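Local coordinates for protein membrane attack complex assembly inhibitor BGA71 (Borreliella bavariensis, PDB 6FMH) that probably helps the Lyme disease spirochaete evade complement as an outer surface protein that inhibits assembly of the membrane attack complex, at residues 116-121 and 135-140. Sequence-based numbering, arbitrary orientation.
Sequences CLIKEA and SELLMN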
loop_
_atom_site.group_PDB
_atom_site.type_symbol
_atom_site.label_atom_id
_atom_site.label_comp_id
_atom_site.label_asym_id
_atom_site.label_seq_id
_atom_site.Cartn_x
_atom_site.Cartn_y
_atom_site.Cartn_z
ATOM N N CYS A 116 3.972 5.137 3.453
ATOM C CA CYS A 116 4.637 3.920 3.819
ATOM C C CYS A 116 5.308 4.145 5.182
ATOM O O CYS A 116 5.327 3.264 5.962
ATOM C CB CYS A 116 5.593 3.417 2.684
ATOM S SG CYS A 116 5.362 1.797 1.926
ATOM N N LEU A 117 5.786 5.345 5.455
ATOM C CA LEU A 117 6.521 5.738 6.658
ATOM C C LEU A 117 5.715 6.263 7.813
ATOM O O LEU A 117 6.134 6.210 8.911
ATOM C CB LEU A 117 7.468 6.867 6.316
ATOM C CG LEU A 117 8.806 6.632 5.687
ATOM C CD1 LEU A 117 9.407 7.922 5.242
ATOM C CD2 LEU A 117 9.689 5.928 6.654
ATOM N N ILE A 118 4.580 6.836 7.519
ATOM C CA ILE A 118 3.575 7.198 8.460
ATOM C C ILE A 118 2.918 5.957 8.998
ATOM O O ILE A 118 2.509 5.934 10.115
ATOM C CB ILE A 118 2.517 8.070 7.770
ATOM C CG1 ILE A 118 3.124 9.400 7.394
ATOM C CG2 ILE A 118 1.275 8.256 8.618
ATOM C CD1 ILE A 118 2.153 10.511 7.110
ATOM N N LYS A 119 2.785 4.939 8.180
ATOM C CA LYS A 119 2.261 3.693 8.635
ATOM C C LYS A 119 3.190 3.036 9.624
ATOM O O LYS A 119 2.745 2.484 10.580
ATOM C CB LYS A 119 1.943 2.796 7.457
ATOM C CG LYS A 119 0.630 3.096 6.782
ATOM C CD LYS A 119 0.537 2.363 5.495
ATOM C CE LYS A 119 -0.821 2.464 4.884
ATOM N NZ LYS A 119 -0.908 1.665 3.662
ATOM N N GLU A 120 4.489 3.120 9.401
ATOM C CA GLU A 120 5.514 2.649 10.314
ATOM C C GLU A 120 5.520 3.267 11.668
ATOM O O GLU A 120 5.843 2.639 12.598
ATOM C CB GLU A 120 6.879 2.905 9.720
ATOM C CG GLU A 120 8.049 2.496 10.600
ATOM C CD GLU A 120 9.334 3.026 10.118
ATOM O OE1 GLU A 120 9.332 4.116 9.676
ATOM O OE2 GLU A 120 10.332 2.354 10.172
ATOM N N ALA A 121 5.252 4.540 11.760
ATOM C CA ALA A 121 5.137 5.211 13.017
ATOM C C ALA A 121 3.878 4.828 13.735
ATOM O O ALA A 121 3.886 4.674 14.892
ATOM C CB ALA A 121 5.190 6.692 12.814
ATOM N N SER A 135 5.712 15.706 13.176
ATOM C CA SER A 135 5.709 16.974 12.445
ATOM C C SER A 135 6.329 16.840 11.049
ATOM O O SER A 135 5.787 17.360 10.059
ATOM C CB SER A 135 6.485 18.060 13.221
ATOM O OG SER A 135 7.905 17.927 13.077
ATOM N N GLU A 136 7.449 16.140 10.976
ATOM C CA GLU A 136 8.182 16.026 9.741
ATOM C C GLU A 136 7.447 15.211 8.679
ATOM O O GLU A 136 7.422 15.562 7.482
ATOM C CB GLU A 136 9.546 15.419 10.026
ATOM C CG GLU A 136 10.386 15.138 8.777
ATOM C CD GLU A 136 11.711 14.476 9.101
ATOM O OE1 GLU A 136 12.078 14.400 10.293
ATOM O OE2 GLU A 136 12.387 14.023 8.176
ATOM N N LEU A 137 6.849 14.121 9.114
ATOM C CA LEU A 137 6.053 13.297 8.219
ATOM C C LEU A 137 4.842 14.056 7.699
ATOM O O LEU A 137 4.443 13.889 6.544
ATOM C CB LEU A 137 5.603 12.023 8.944
ATOM C CG LEU A 137 6.717 11.035 9.327
ATOM C CD1 LEU A 137 6.210 9.953 10.285
ATOM C CD2 LEU A 137 7.369 10.412 8.113
ATOM N N LEU A 138 4.248 14.890 8.556
ATOM C CA LEU A 138 3.082 15.650 8.148
ATOM C C LEU A 138 3.444 16.713 7.160
ATOM O O LEU A 138 2.701 17.000 6.218
ATOM C CB LEU A 138 2.430 16.284 9.368
ATOM C CG LEU A 138 1.753 15.313 10.319
ATOM C CD1 LEU A 138 1.337 16.090 11.544
ATOM C CD2 LEU A 138 0.567 14.621 9.672
ATOM N N MET A 139 4.585 17.343 7.419
ATOM C CA MET A 139 5.088 18.365 6.531
ATOM C C MET A 139 5.428 17.746 5.169
ATOM O O MET A 139 4.961 18.210 4.149
ATOM C CB MET A 139 6.206 19.139 7.243
ATOM C CG MET A 139 5.645 19.954 8.406
ATOM S SD MET A 139 6.907 20.603 9.518
ATOM C CE MET A 139 7.292 22.168 8.725
ATOM N N ASN A 140 6.160 16.644 5.154
ATOM C CA ASN A 140 6.462 15.942 3.927
ATOM C C ASN A 140 5.219 15.524 3.164
ATOM O O ASN A 140 5.162 15.590 1.929
ATOM C CB ASN A 140 7.279 14.676 4.233
ATOM C CG ASN A 140 8.713 14.994 4.651
ATOM O OD1 ASN A 140 9.187 16.077 4.445
ATOM N ND2 ASN A 140 9.381 14.041 5.279
#
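Leu137 reaches across from helix 127-163 and sets its isobutyl group among Leu117, Ile118 and Ala121 of helix 90-123. Its two methyls divide the work: CD2 of Leu137 lies 4.0 Å from CB of Leu117, while CD1 of Leu137 sits 4.3 Å from the methyl CB of Ala121, one turn further along the same helix. CD1 of Leu137 also rests 4.0 Å from the carbonyl oxygen of Leu117, so this leucine packs on main chain as well as on side chains.

Ile118 takes the base of Leu137 rather than its tip. The two run past each other in opposite directions, and CG1 of Ile118 comes to 3.9 Å from CB of Leu137. With CG1 anti to the carbonyl carbon (chi1 -68°), the ethyl arm of Ile118 extends toward helix 127-163, where its CD1 is 4.1 Å from the main-chain O of Leu137. The CA atoms of Ile118 and Leu137, 6.6 Å apart, are the nearest such pair between the two segments.

These segments belong to consecutive helices of an antiparallel hairpin, closed by the short link between helix 90-123 and helix 127-163. The axes of the two segments come within 10.4 Å of each other, with N-to-C directions 156° apart. Near that link, Glu120 and Lys133 form a long, weak ion pair. Cys116 belongs to the dimer interface, forming a disulfide with Cys116 of the second subunit; Lys119 packs on Tyr56 of that subunit.

The side-chain pairs across the two segments are all apolar, with two carbonyl oxygens brushed by methyl groups, and Ile118, Ala121 and Leu137 are buried. Without a directional bond between them, the pairing here probably rests on side-chain fit and the exclusion of water, joining the two arms of the hairpin close to its turn.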